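PDB 1W5S: ORC1-type DNA replication protein 2, which binds DNA, takes part in regulating DNA replication, and combines an N-terminal AAA+ ATPase domain with a C-terminal winged-helix domain. Local coordinates for residues 308-313 and 359-364; 313-318 and 394-399; 332-337 and 353-358. All coordinates share one frame; numbering follows the deposited sequence.

Interaction 1 (308-313 and 359-364)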
loop_
_atom_site.group_PDB
_atom_site.type_symbol
_atom_site.label_atom_id
_atom_site.label_comp_id
_atom_site.label_asym_id
_atom_site.label_seq_id
_atom_site.Cartn_x
_atom_site.Cartn_y
_atom_site.Cartn_z
ATOM N N ILE A 308 -9.628 -23.517 4.106
ATOM C CA ILE A 308 -9.196 -24.480 3.083
ATOM C C ILE A 308 -10.235 -24.628 1.965
ATOM O O ILE A 308 -9.872 -24.749 0.799
ATOM C CB ILE A 308 -8.800 -25.917 3.646
ATOM C CG1 ILE A 308 -9.195 -26.144 5.126
ATOM C CG2 ILE A 308 -7.298 -26.176 3.468
ATOM C CD1 ILE A 308 -10.504 -26.886 5.304
ATOM N N HIS A 309 -11.517 -24.589 2.324
ATOM C CA HIS A 309 -12.607 -24.703 1.350
ATOM C C HIS A 309 -12.650 -23.506 0.400
ATOM O O HIS A 309 -12.826 -23.692 -0.810
ATOM C CB HIS A 309 -13.951 -24.907 2.067
ATOM C CG HIS A 309 -13.986 -26.156 2.893
ATOM N ND1 HIS A 309 -14.382 -27.375 2.383
ATOM C CD2 HIS A 309 -13.610 -26.387 4.175
ATOM C CE1 HIS A 309 -14.275 -28.299 3.323
ATOM N NE2 HIS A 309 -13.802 -27.726 4.418
ATOM N N GLU A 310 -12.476 -22.301 0.958
ATOM C CA GLU A 310 -12.318 -21.065 0.167
ATOM C C GLU A 310 -10.991 -21.063 -0.626
ATOM O O GLU A 310 -10.984 -20.703 -1.810
ATOM C CB GLU A 310 -12.419 -19.812 1.068
ATOM C CG GLU A 310 -13.860 -19.368 1.364
ATOM C CD GLU A 310 -14.070 -18.725 2.757
ATOM O OE1 GLU A 310 -13.122 -18.673 3.587
ATOM O OE2 GLU A 310 -15.212 -18.269 3.018
ATOM N N LEU A 311 -9.889 -21.462 0.028
ATOM C CA LEU A 311 -8.589 -21.621 -0.641
ATOM C C LEU A 311 -8.690 -22.655 -1.761
ATOM O O LEU A 311 -8.337 -22.376 -2.902
ATOM C CB LEU A 311 -7.480 -22.064 0.333
ATOM C CG LEU A 311 -6.535 -21.078 1.061
ATOM C CD1 LEU A 311 -6.041 -19.904 0.205
ATOM C CD2 LEU A 311 -7.183 -20.566 2.333
ATOM N N ILE A 312 -9.166 -23.849 -1.419
ATOM C CA ILE A 312 -9.347 -24.934 -2.395
ATOM C C ILE A 312 -10.230 -24.477 -3.562
ATOM O O ILE A 312 -9.898 -24.726 -4.733
ATOM C CB ILE A 312 -9.921 -26.237 -1.721
ATOM C CG1 ILE A 312 -8.813 -26.962 -0.934
ATOM C CG2 ILE A 312 -10.510 -27.200 -2.758
ATOM C CD1 ILE A 312 -9.309 -27.870 0.178
ATOM N N ILE A 313 -11.340 -23.802 -3.243
ATOM C CA ILE A 313 -12.272 -23.308 -4.273
ATOM C C ILE A 313 -11.636 -22.235 -5.164
ATOM O O ILE A 313 -11.667 -22.352 -6.394
ATOM C CB ILE A 313 -13.614 -22.828 -3.659
ATOM C CG1 ILE A 313 -14.455 -24.056 -3.303
ATOM C CG2 ILE A 313 -14.387 -21.913 -4.636
ATOM C CD1 ILE A 313 -15.618 -23.821 -2.338
ATOM N N LEU A 359 -18.374 -18.671 -2.139
ATOM C CA LEU A 359 -18.356 -17.913 -3.401
ATOM C C LEU A 359 -18.775 -16.435 -3.244
ATOM O O LEU A 359 -18.239 -15.571 -3.946
ATOM C CB LEU A 359 -19.215 -18.614 -4.472
ATOM C CG LEU A 359 -18.592 -19.864 -5.105
ATOM C CD1 LEU A 359 -19.671 -20.755 -5.709
ATOM C CD2 LEU A 359 -17.536 -19.494 -6.156
ATOM N N LYS A 360 -19.721 -16.152 -2.343
ATOM C CA LYS A 360 -20.080 -14.763 -2.022
ATOM C C LYS A 360 -18.942 -14.042 -1.265
ATOM O O LYS A 360 -18.713 -12.848 -1.451
ATOM C CB LYS A 360 -21.380 -14.686 -1.199
ATOM C CG LYS A 360 -22.575 -15.437 -1.792
ATOM C CD LYS A 360 -23.887 -14.669 -1.665
ATOM C CE LYS A 360 -24.018 -13.584 -2.740
ATOM N NZ LYS A 360 -24.279 -14.183 -4.084
ATOM N N HIS A 361 -18.243 -14.780 -0.411
ATOM C CA HIS A 361 -17.173 -14.221 0.416
ATOM C C HIS A 361 -15.934 -13.773 -0.402
ATOM O O HIS A 361 -15.319 -12.719 -0.112
ATOM C CB HIS A 361 -16.761 -15.235 1.499
ATOM C CG HIS A 361 -15.925 -14.642 2.588
ATOM N ND1 HIS A 361 -14.754 -15.223 3.025
ATOM C CD2 HIS A 361 -16.077 -13.506 3.311
ATOM C CE1 HIS A 361 -14.228 -14.477 3.982
ATOM N NE2 HIS A 361 -15.011 -13.429 4.173
ATOM N N LEU A 362 -15.581 -14.570 -1.414
ATOM C CA LEU A 362 -14.442 -14.256 -2.287
ATOM C C LEU A 362 -14.740 -13.102 -3.271
ATOM O O LEU A 362 -13.817 -12.400 -3.695
ATOM C CB LEU A 362 -13.984 -15.501 -3.050
ATOM C CG LEU A 362 -13.697 -16.754 -2.215
ATOM C CD1 LEU A 362 -14.158 -18.020 -2.973
ATOM C CD2 LEU A 362 -12.212 -16.838 -1.781
ATOM N N THR A 363 -16.018 -12.909 -3.622
ATOM C CA THR A 363 -16.431 -11.763 -4.459
ATOM C C THR A 363 -16.480 -10.483 -3.648
ATOM O O THR A 363 -16.029 -9.450 -4.130
ATOM C CB THR A 363 -17.789 -11.967 -5.258
ATOM O OG1 THR A 363 -18.075 -10.797 -6.049
ATOM C CG2 THR A 363 -18.977 -12.221 -4.341
ATOM N N SER A 364 -17.009 -10.552 -2.423
ATOM C CA SER A 364 -16.948 -9.408 -1.493
ATOM C C SER A 364 -15.481 -9.016 -1.241
ATOM O O SER A 364 -15.179 -7.888 -0.857
ATOM C CB SER A 364 -17.679 -9.713 -0.166
ATOM O OG SER A 364 -17.141 -10.848 0.506
#

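Interaction 2 (313-318 and 394-399)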
loop_
_atom_site.group_PDB
_atom_site.type_symbol
_atom_site.label_atom_id
_atom_site.label_comp_id
_atom_site.label_asym_id
_atom_site.label_seq_id
_atom_site.Cartn_x
_atom_site.Cartn_y
_atom_site.Cartn_z
ATOM N N ILE A 313 -11.340 -23.802 -3.243
ATOM C CA ILE A 313 -12.272 -23.308 -4.273
ATOM C C ILE A 313 -11.636 -22.235 -5.164
ATOM O O ILE A 313 -11.667 -22.352 -6.394
ATOM C CB ILE A 313 -13.614 -22.828 -3.659
ATOM C CG1 ILE A 313 -14.455 -24.056 -3.303
ATOM C CG2 ILE A 313 -14.387 -21.913 -4.636
ATOM C CD1 ILE A 313 -15.618 -23.821 -2.338
ATOM N N LEU A 314 -11.059 -21.206 -4.540
ATOM C CA LEU A 314 -10.346 -20.141 -5.265
ATOM C C LEU A 314 -9.200 -20.671 -6.160
ATOM O O LEU A 314 -8.923 -20.102 -7.226
ATOM C CB LEU A 314 -9.804 -19.094 -4.278
ATOM C CG LEU A 314 -9.286 -17.786 -4.909
ATOM C CD1 LEU A 314 -10.316 -16.643 -4.842
ATOM C CD2 LEU A 314 -7.969 -17.377 -4.262
ATOM N N ARG A 315 -8.546 -21.748 -5.724
ATOM C CA ARG A 315 -7.444 -22.352 -6.478
ATOM C C ARG A 315 -7.911 -22.878 -7.845
ATOM O O ARG A 315 -7.315 -22.579 -8.900
ATOM C CB ARG A 315 -6.829 -23.515 -5.686
ATOM C CG ARG A 315 -5.397 -23.848 -6.103
ATOM C CD ARG A 315 -5.184 -25.325 -6.291
ATOM N NE ARG A 315 -3.768 -25.629 -6.511
ATOM C CZ ARG A 315 -3.256 -26.198 -7.606
ATOM N NH1 ARG A 315 -1.950 -26.423 -7.667
ATOM N NH2 ARG A 315 -4.014 -26.543 -8.640
ATOM N N LEU A 316 -8.975 -23.678 -7.788
ATOM C CA LEU A 316 -9.623 -24.257 -8.955
ATOM C C LEU A 316 -10.144 -23.214 -9.943
ATOM O O LEU A 316 -10.152 -23.459 -11.155
ATOM C CB LEU A 316 -10.768 -25.185 -8.498
ATOM C CG LEU A 316 -10.319 -26.600 -8.059
ATOM C CD1 LEU A 316 -11.337 -27.222 -7.126
ATOM C CD2 LEU A 316 -10.046 -27.532 -9.275
ATOM N N ILE A 317 -10.590 -22.069 -9.420
ATOM C CA ILE A 317 -11.003 -20.928 -10.245
ATOM C C ILE A 317 -9.839 -20.376 -11.054
ATOM O O ILE A 317 -9.991 -20.069 -12.238
ATOM C CB ILE A 317 -11.592 -19.801 -9.386
ATOM C CG1 ILE A 317 -13.003 -20.173 -8.939
ATOM C CG2 ILE A 317 -11.614 -18.466 -10.149
ATOM C CD1 ILE A 317 -13.345 -19.647 -7.580
ATOM N N ALA A 318 -8.685 -20.256 -10.414
ATOM C CA ALA A 318 -7.486 -19.757 -11.085
ATOM C C ALA A 318 -6.957 -20.711 -12.176
ATOM O O ALA A 318 -6.395 -20.256 -13.174
ATOM C CB ALA A 318 -6.387 -19.435 -10.054
ATOM N N ARG A 394 1.127 -18.019 -10.207
ATOM C CA ARG A 394 1.868 -17.637 -8.992
ATOM C C ARG A 394 0.972 -17.442 -7.753
ATOM O O ARG A 394 1.445 -17.555 -6.628
ATOM C CB ARG A 394 2.725 -16.380 -9.225
ATOM C CG ARG A 394 4.237 -16.556 -8.909
ATOM C CD ARG A 394 4.554 -17.273 -7.560
ATOM N NE ARG A 394 5.209 -16.416 -6.557
ATOM C CZ ARG A 394 4.600 -15.739 -5.575
ATOM N NH1 ARG A 394 5.336 -15.009 -4.737
ATOM N NH2 ARG A 394 3.278 -15.771 -5.413
ATOM N N LEU A 395 -0.308 -17.136 -7.953
ATOM C CA LEU A 395 -1.277 -17.157 -6.844
ATOM C C LEU A 395 -1.438 -18.593 -6.383
ATOM O O LEU A 395 -1.233 -18.892 -5.209
ATOM C CB LEU A 395 -2.632 -16.595 -7.264
ATOM C CG LEU A 395 -3.798 -16.795 -6.294
ATOM C CD1 LEU A 395 -3.529 -16.085 -4.962
ATOM C CD2 LEU A 395 -5.113 -16.297 -6.953
ATOM N N ILE A 396 -1.790 -19.469 -7.331
ATOM C CA ILE A 396 -1.852 -20.922 -7.109
ATOM C C ILE A 396 -0.637 -21.411 -6.303
ATOM O O ILE A 396 -0.787 -22.215 -5.380
ATOM C CB ILE A 396 -2.003 -21.698 -8.464
ATOM C CG1 ILE A 396 -3.460 -21.618 -8.962
ATOM C CG2 ILE A 396 -1.523 -23.184 -8.360
ATOM C CD1 ILE A 396 -3.619 -21.846 -10.465
ATOM N N GLU A 397 0.548 -20.901 -6.633
ATOM C CA GLU A 397 1.771 -21.274 -5.910
ATOM C C GLU A 397 1.694 -20.821 -4.443
ATOM O O GLU A 397 2.095 -21.554 -3.529
ATOM C CB GLU A 397 3.021 -20.686 -6.593
ATOM C CG GLU A 397 4.081 -21.730 -6.970
ATOM C CD GLU A 397 5.501 -21.233 -6.782
ATOM O OE1 GLU A 397 6.210 -21.033 -7.795
ATOM O OE2 GLU A 397 5.899 -21.040 -5.611
ATOM N N VAL A 398 1.162 -19.615 -4.239
ATOM C CA VAL A 398 0.944 -19.052 -2.907
ATOM C C VAL A 398 -0.175 -19.817 -2.189
ATOM O O VAL A 398 0.015 -20.338 -1.090
ATOM C CB VAL A 398 0.672 -17.497 -2.985
ATOM C CG1 VAL A 398 -0.529 -17.055 -2.135
ATOM C CG2 VAL A 398 1.934 -16.706 -2.592
ATOM N N VAL A 399 -1.323 -19.916 -2.845
ATOM C CA VAL A 399 -2.485 -20.624 -2.300
ATOM C C VAL A 399 -2.132 -22.051 -1.868
ATOM O O VAL A 399 -2.838 -22.633 -1.053
ATOM C CB VAL A 399 -3.682 -20.621 -3.313
ATOM C CG1 VAL A 399 -4.760 -21.669 -2.957
ATOM C CG2 VAL A 399 -4.306 -19.218 -3.392
#

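Interaction 3 (332-337 and 353-358)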
loop_
_atom_site.group_PDB
_atom_site.type_symbol
_atom_site.label_atom_id
_atom_site.label_comp_id
_atom_site.label_asym_id
_atom_site.label_seq_id
_atom_site.Cartn_x
_atom_site.Cartn_y
_atom_site.Cartn_z
ATOM N N LEU A 332 -20.335 -26.552 -12.589
ATOM C CA LEU A 332 -19.026 -27.109 -12.945
ATOM C C LEU A 332 -17.964 -26.957 -11.835
ATOM O O LEU A 332 -17.314 -27.944 -11.457
ATOM C CB LEU A 332 -18.506 -26.493 -14.246
ATOM C CG LEU A 332 -17.447 -27.275 -15.058
ATOM C CD1 LEU A 332 -16.070 -26.631 -14.954
ATOM C CD2 LEU A 332 -17.371 -28.807 -14.741
ATOM N N LEU A 333 -17.790 -25.730 -11.329
ATOM C CA LEU A 333 -16.833 -25.454 -10.237
ATOM C C LEU A 333 -17.197 -26.284 -8.987
ATOM O O LEU A 333 -16.317 -26.746 -8.238
ATOM C CB LEU A 333 -16.788 -23.940 -9.922
ATOM C CG LEU A 333 -15.900 -23.446 -8.756
ATOM C CD1 LEU A 333 -14.466 -23.914 -8.891
ATOM C CD2 LEU A 333 -15.914 -21.932 -8.627
ATOM N N ARG A 334 -18.500 -26.473 -8.800
ATOM C CA ARG A 334 -19.050 -27.286 -7.728
ATOM C C ARG A 334 -18.523 -28.753 -7.694
ATOM O O ARG A 334 -17.915 -29.169 -6.692
ATOM C CB ARG A 334 -20.590 -27.251 -7.829
ATOM C CG ARG A 334 -21.333 -28.229 -6.920
ATOM C CD ARG A 334 -21.952 -27.536 -5.741
ATOM N NE ARG A 334 -21.923 -28.389 -4.562
ATOM C CZ ARG A 334 -20.819 -28.636 -3.852
ATOM N NH1 ARG A 334 -20.876 -29.434 -2.783
ATOM N NH2 ARG A 334 -19.649 -28.094 -4.212
ATOM N N GLN A 335 -18.788 -29.522 -8.761
ATOM C CA GLN A 335 -18.281 -30.908 -8.902
ATOM C C GLN A 335 -16.749 -30.975 -8.870
ATOM O O GLN A 335 -16.190 -31.900 -8.272
ATOM C CB GLN A 335 -18.818 -31.593 -10.190
ATOM C CG GLN A 335 -18.353 -33.070 -10.401
ATOM C CD GLN A 335 -19.380 -33.957 -11.159
ATOM O OE1 GLN A 335 -20.585 -33.884 -10.911
ATOM N NE2 GLN A 335 -18.891 -34.802 -12.073
ATOM N N ARG A 336 -16.079 -30.001 -9.498
ATOM C CA ARG A 336 -14.607 -29.916 -9.434
ATOM C C ARG A 336 -14.087 -29.768 -7.993
ATOM O O ARG A 336 -13.173 -30.488 -7.581
ATOM C CB ARG A 336 -14.076 -28.764 -10.286
ATOM C CG ARG A 336 -13.615 -29.176 -11.660
ATOM C CD ARG A 336 -13.293 -27.952 -12.496
ATOM N NE ARG A 336 -13.433 -28.222 -13.925
ATOM C CZ ARG A 336 -12.827 -27.539 -14.892
ATOM N NH1 ARG A 336 -13.032 -27.891 -16.143
ATOM N NH2 ARG A 336 -12.024 -26.516 -14.622
ATOM N N TYR A 337 -14.662 -28.826 -7.247
ATOM C CA TYR A 337 -14.355 -28.666 -5.830
ATOM C C TYR A 337 -14.630 -29.937 -5.049
ATOM O O TYR A 337 -13.932 -30.218 -4.085
ATOM C CB TYR A 337 -15.175 -27.527 -5.220
ATOM C CG TYR A 337 -15.362 -27.600 -3.708
ATOM C CD1 TYR A 337 -14.383 -27.115 -2.835
ATOM C CD2 TYR A 337 -16.521 -28.139 -3.157
ATOM C CE1 TYR A 337 -14.559 -27.148 -1.444
ATOM C CE2 TYR A 337 -16.715 -28.193 -1.763
ATOM C CZ TYR A 337 -15.726 -27.695 -0.909
ATOM O OH TYR A 337 -15.884 -27.743 0.457
ATOM N N THR A 353 -25.494 -24.635 -0.300
ATOM C CA THR A 353 -25.594 -23.250 0.174
ATOM C C THR A 353 -24.280 -22.794 0.808
ATOM O O THR A 353 -23.931 -21.610 0.712
ATOM C CB THR A 353 -26.776 -23.005 1.208
ATOM O OG1 THR A 353 -27.579 -21.882 0.800
ATOM C CG2 THR A 353 -26.262 -22.707 2.620
ATOM N N GLN A 354 -23.575 -23.713 1.469
ATOM C CA GLN A 354 -22.292 -23.393 2.104
ATOM C C GLN A 354 -21.204 -23.032 1.069
ATOM O O GLN A 354 -20.467 -22.047 1.242
ATOM C CB GLN A 354 -21.829 -24.550 3.002
ATOM C CG GLN A 354 -20.473 -24.319 3.696
ATOM C CD GLN A 354 -20.458 -23.100 4.636
ATOM O OE1 GLN A 354 -20.752 -23.215 5.831
ATOM N NE2 GLN A 354 -20.092 -21.940 4.098
ATOM N N TYR A 355 -21.122 -23.827 0.000
ATOM C CA TYR A 355 -20.275 -23.510 -1.164
ATOM C C TYR A 355 -20.570 -22.116 -1.726
ATOM O O TYR A 355 -19.637 -21.356 -2.011
ATOM C CB TYR A 355 -20.442 -24.616 -2.226
ATOM C CG TYR A 355 -20.061 -24.312 -3.676
ATOM C CD1 TYR A 355 -18.723 -24.340 -4.109
ATOM C CD2 TYR A 355 -21.056 -24.088 -4.631
ATOM C CE1 TYR A 355 -18.388 -24.103 -5.459
ATOM C CE2 TYR A 355 -20.741 -23.860 -5.982
ATOM C CZ TYR A 355 -19.412 -23.868 -6.390
ATOM O OH TYR A 355 -19.133 -23.627 -7.718
ATOM N N HIS A 356 -21.854 -21.773 -1.840
ATOM C CA HIS A 356 -22.263 -20.487 -2.424
ATOM C C HIS A 356 -22.064 -19.310 -1.476
ATOM O O HIS A 356 -21.980 -18.163 -1.911
ATOM C CB HIS A 356 -23.693 -20.543 -2.988
ATOM C CG HIS A 356 -23.734 -20.987 -4.421
ATOM N ND1 HIS A 356 -24.458 -22.077 -4.852
ATOM C CD2 HIS A 356 -23.085 -20.514 -5.515
ATOM C CE1 HIS A 356 -24.280 -22.239 -6.153
ATOM N NE2 HIS A 356 -23.448 -21.304 -6.580
ATOM N N ILE A 357 -21.961 -19.615 -0.189
ATOM C CA ILE A 357 -21.527 -18.655 0.800
ATOM C C ILE A 357 -20.010 -18.413 0.632
ATOM O O ILE A 357 -19.578 -17.268 0.637
ATOM C CB ILE A 357 -22.001 -19.098 2.240
ATOM C CG1 ILE A 357 -23.462 -18.655 2.436
ATOM C CG2 ILE A 357 -21.146 -18.506 3.362
ATOM C CD1 ILE A 357 -24.227 -19.428 3.460
ATOM N N TYR A 358 -19.206 -19.459 0.435
ATOM C CA TYR A 358 -17.775 -19.241 0.156
ATOM C C TYR A 358 -17.623 -18.334 -1.082
ATOM O O TYR A 358 -16.865 -17.347 -1.065
ATOM C CB TYR A 358 -17.000 -20.561 -0.050
ATOM C CG TYR A 358 -17.053 -21.534 1.119
ATOM C CD1 TYR A 358 -17.165 -22.911 0.905
ATOM C CD2 TYR A 358 -17.006 -21.084 2.441
ATOM C CE1 TYR A 358 -17.225 -23.809 1.971
ATOM C CE2 TYR A 358 -17.069 -21.979 3.512
ATOM C CZ TYR A 358 -17.181 -23.336 3.272
ATOM O OH TYR A 358 -17.239 -24.209 4.339
#

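Interaction 1 (308-313 and 359-364)
The carboxylate of Glu310 and the imidazole of His361 meet with their planes 32° apart, OE2 approaching the ring obliquely at its ND1 corner. This pair belongs to a helix-helix contact inside the winged-helix domain, between the first helix, 308-322, and helix 352-364, which by its place before the wing hairpin is probably the recognition helix. His361 ND1 donates to Glu310 OE2 at 3.1 Å, but the N-H...O angle is only 126° and the bond is weak. With its CG anti to the backbone N (chi1 -166°), His361 swings its ring across the end of the glutamate chain, the two side chains running at about a right angle. Glu310 is held more firmly at the start of its helix, where OE1 accepts from the backbone N of Ser307, the residue just before the helix, and its carboxylate also packs on Tyr358. The negative charge would probably favour a protonated imidazole. Beside the polar pair the contact is aliphatic. Leu362 CD2 fits against Glu310 CB at 4.1 Å, while its CD1 lies 4.2 Å from Ile313 CG2. Leu359 starts out pointing away, yet its end turns back, so that CD2 reaches Ile313 CG2 at 4.3 Å. Two residues after Leu362, Ser364 OG donates to His361 O at 2.7 Å, from above the carbonyl plane.

Interaction 2 (313-318 and 394-399)
Helices 308-322 and 392-407 run nearly antiparallel here, their axes 9.6 Å apart at an angle of 159°, with Arg315 and Ile396 facing each other at the closest pair of CA atoms, 5.8 Å. The contact illustrates how a winged-helix core is extended: the C-terminal helix that follows the wing hairpin folds back onto the first helix of the domain. Ile396 lies at the centre of the contact. Its two branches work on different partners: CD1 reaches along to Ala318 CB at 3.7 Å, whereas CG2 sits over one face of the Arg315 guanidinium, displaced toward its rim, 3.3 Å from NH1. Such a methyl-on-guanidinium contact leaves the in-plane N-H groups for polar partners, and NH1 indeed makes a salt bridge to Asp400, one turn further along the same helix as Ile396; a long, weak ion pair joins NH2 to Glu319. With CG anti to its backbone N (chi1 -158°) and a bend at the next bond, the arginine lays its aliphatic part beside helix 392-407, and CG meets Val399 CG1 at 3.9 Å. The remaining contacts are between apolar side chains. Leu314 crosses both Leu395 and Val399 at about a right angle, and the loop residue Leu303 touches Leu314 and Leu395 as well. A single methyl of Leu314, CD2, serves both contacts, 4.1 Å from Leu395 CD2 and 4.2 Å from Val399 CG2.

Interaction 3 (332-337 and 353-358)
Tyr355 and Arg334 make the cation-pi and CH-pi part of the contact, sliding past each other in opposite directions. The CD of Arg334 lies over the ring face of Tyr355, 4.2 Å from the centroid, as a CH-pi contact; farther out, CZ takes an off-centre cation-pi position, 4.8 Å from that centroid and 26° off the normal. Guanidinium and ring are tilted by 30°, so this is no flat stack. Apolar contacts flank the ring: Leu333 CG packs on Tyr355 CE1 at 4.2 Å, and Tyr337 CD2 comes obliquely within 4.5 Å of Tyr355 CD1. No hydrogen bond links residues 332-337 to 353-358, but Tyr355, its CG anti to the backbone N (chi1 160°), extends toward helix 330-345, where OH bonds weakly to Ala330 O. Arg334 NH1 is in a salt bridge with Glu338, and Tyr337 OH bonds His309 and Arg350. In this second-to-third helix pair of the winged-helix domain, cohesion rests largely on packing round the Tyr355 ring, with the arginine chain over one face and Leu333 and Tyr337 beside it; the arginine's charge is probably balanced mainly by Glu338 of its own helix.

From the N terminus, the chain passes through the ATPase region before reaching helix 308-322, the helix that interactions 1 and 2 share, with Ile313 in both segments. Helix 330-345 follows, and interaction 3 closes the shortest loop by joining it to helix 352-364. The end of that same helix returns to 308-313 in interaction 1, so the loop of interaction 3 lies wholly within this larger one. After the wing strands, helix 392-407 closes interaction 2, whose segments alternate with those of interaction 1 while its loop also encloses interaction 3. Ile313 against Tyr337 and Tyr355, and Leu314 against Leu362, join the three into one winged-helix core.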